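Local coordinates for Amuc_1102 (Akkermansia muciniphila, PDB 7DSZ), which is of unconfirmed function but has an immunoglobulin-like fold related to archaeal type IV pilus proteins, consistent with a pilus-related role, at residues Pro15-Arg20 / Pro64-Gly69. Residues are numbered along the deposited sequence; the frame is centred on the assembly and turned at random.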
loop_
_atom_site.group_PDB
_atom_site.type_symbol
_atom_site.label_atom_id
_atom_site.label_comp_id
_atom_site.label_asym_id
_atom_site.label_seq_id
_atom_site.Cartn_x
_atom_site.Cartn_y
_atom_site.Cartn_z
ATOM N N PRO C 15 26.571 6.270 16.597
ATOM C CA PRO C 15 25.958 5.112 17.266
ATOM C C PRO C 15 25.927 5.239 18.776
ATOM O O PRO C 15 25.196 4.481 19.428
ATOM C CB PRO C 15 26.848 3.942 16.825
ATOM C CG PRO C 15 28.173 4.578 16.571
ATOM C CD PRO C 15 27.875 5.934 16.001
ATOM N N ARG C 16 26.693 6.163 19.347
ATOM C CA ARG C 16 26.618 6.439 20.772
ATOM C C ARG C 16 25.517 7.432 21.124
ATOM O O ARG C 16 25.229 7.613 22.311
ATOM C CB ARG C 16 27.967 6.969 21.280
ATOM C CG ARG C 16 29.162 6.032 21.057
ATOM C CD ARG C 16 29.398 5.091 22.240
ATOM N NE ARG C 16 28.442 3.984 22.273
ATOM C CZ ARG C 16 28.368 3.082 23.249
ATOM N NH1 ARG C 16 29.196 3.152 24.286
ATOM N NH2 ARG C 16 27.463 2.110 23.191
ATOM N N MET C 17 24.891 8.074 20.134
ATOM C CA MET C 17 23.828 9.029 20.438
ATOM C C MET C 17 22.672 8.337 21.153
ATOM O O MET C 17 22.291 7.210 20.818
ATOM C CB MET C 17 23.328 9.704 19.153
ATOM C CG MET C 17 22.186 10.702 19.365
ATOM S SD MET C 17 21.575 11.394 17.792
ATOM C CE MET C 17 21.244 9.873 16.918
ATOM N N GLN C 18 22.140 9.000 22.172
ATOM C CA GLN C 18 20.974 8.522 22.888
ATOM C C GLN C 18 19.850 9.522 22.692
ATOM O O GLN C 18 20.074 10.699 22.404
ATOM C CB GLN C 18 21.262 8.316 24.381
ATOM C CG GLN C 18 22.470 7.428 24.634
ATOM C CD GLN C 18 22.709 7.193 26.115
ATOM O OE1 GLN C 18 21.949 6.494 26.777
ATOM N NE2 GLN C 18 23.753 7.798 26.640
ATOM N N VAL C 19 18.631 9.045 22.876
ATOM C CA VAL C 19 17.433 9.780 22.513
ATOM C C VAL C 19 16.456 9.723 23.676
ATOM O O VAL C 19 16.316 8.680 24.327
ATOM C CB VAL C 19 16.829 9.172 21.222
ATOM C CG1 VAL C 19 15.411 9.603 21.018
ATOM C CG2 VAL C 19 17.704 9.531 20.019
ATOM N N ARG C 20 15.786 10.840 23.938
ATOM C CA ARG C 20 14.705 10.912 24.905
ATOM C C ARG C 20 13.447 11.447 24.238
ATOM O O ARG C 20 13.496 12.423 23.478
ATOM C CB ARG C 20 15.075 11.799 26.088
ATOM C CG ARG C 20 16.213 11.210 26.913
ATOM C CD ARG C 20 15.766 9.924 27.600
ATOM N NE ARG C 20 16.840 9.280 28.356
ATOM C CZ ARG C 20 17.621 8.309 27.890
ATOM N NH1 ARG C 20 17.471 7.838 26.654
ATOM N NH2 ARG C 20 18.560 7.795 28.672
ATOM N N PRO C 64 24.415 13.278 21.863
ATOM C CA PRO C 64 24.465 14.687 21.491
ATOM C C PRO C 64 23.421 14.981 20.423
ATOM O O PRO C 64 22.795 14.047 19.918
ATOM C CB PRO C 64 25.886 14.851 20.940
ATOM C CG PRO C 64 26.182 13.523 20.343
ATOM C CD PRO C 64 25.483 12.498 21.214
ATOM N N THR C 65 23.252 16.237 20.090
ATOM C CA THR C 65 22.244 16.596 19.098
ATOM C C THR C 65 22.757 16.265 17.700
ATOM O O THR C 65 23.871 16.665 17.344
ATOM C CB THR C 65 21.896 18.069 19.225
ATOM O OG1 THR C 65 21.402 18.308 20.544
ATOM C CG2 THR C 65 20.815 18.476 18.213
ATOM N N PRO C 66 21.999 15.514 16.901
ATOM C CA PRO C 66 22.480 15.147 15.563
ATOM C C PRO C 66 22.626 16.380 14.688
ATOM O O PRO C 66 21.798 17.286 14.722
ATOM C CB PRO C 66 21.397 14.195 15.034
ATOM C CG PRO C 66 20.162 14.566 15.794
ATOM C CD PRO C 66 20.647 14.999 17.174
ATOM N N LYS C 67 23.718 16.404 13.912
ATOM C CA LYS C 67 24.002 17.559 13.067
ATOM C C LYS C 67 22.875 17.831 12.079
ATOM O O LYS C 67 22.572 18.997 11.790
ATOM C CB LYS C 67 25.319 17.353 12.318
ATOM C CG LYS C 67 26.535 17.265 13.231
ATOM C CD LYS C 67 26.573 18.431 14.199
ATOM C CE LYS C 67 27.803 18.365 15.087
ATOM N NZ LYS C 67 27.739 19.382 16.168
ATOM N N SER C 68 22.221 16.778 11.583
ATOM C CA SER C 68 21.134 16.919 10.623
ATOM C C SER C 68 19.849 17.447 11.247
ATOM O O SER C 68 18.940 17.845 10.509
ATOM C CB SER C 68 20.865 15.565 9.943
ATOM O OG SER C 68 20.151 14.677 10.816
ATOM N N GLY C 69 19.738 17.443 12.574
ATOM C CA GLY C 69 18.506 17.839 13.225
ATOM C C GLY C 69 17.461 16.750 13.296
ATOM O O GLY C 69 16.335 17.021 13.743
#
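Met17 crosses Pro64 obliquely and brings its sulfur against Pro66 at one end of the immunoglobulin-like beta fold, where the chain enters strand 18-32 and where the loop after strand 50-63 crosses to strand 70-83. Apolar contact does the work. The thioether SD sits beside the ring of Pro66, 3.8 Å from its CD and nearly as close to CB and CG, with the two side chains at about a right angle. Nearer the backbone, Met17 CB is 4.1 Å from Pro64 CD, on the ring that follows a cis peptide bond. CG of Met17 is anti to the backbone N (chi1 179°) and chi2 is extended too, which carries the sulfur across to Pro66; the bend at chi3 (53°) then turns CE aside. Tyr143, Ala62 and Ile71 also touch this buried side chain, so it meets residues of both sheets. Cutting it back to an alanine is likely to leave the Pro66 ring without its sulfur neighbour and to open a gap beside Tyr143 and Ile71.

The hydrogen bonds lie around the contact: Gln18 pairs through its backbone with Ala63 just before Pro64, and a type I turn from Pro66 to Gly69 is closed by Gly69 N to Pro66 O at 3.0 Å. On that turn, Ser68 OG hydrogen-bonds to Asp86 and Arg122 of a second subunit. Across the contact, the carbonyl O of Pro64 comes within 3.4 Å of Met17 CG.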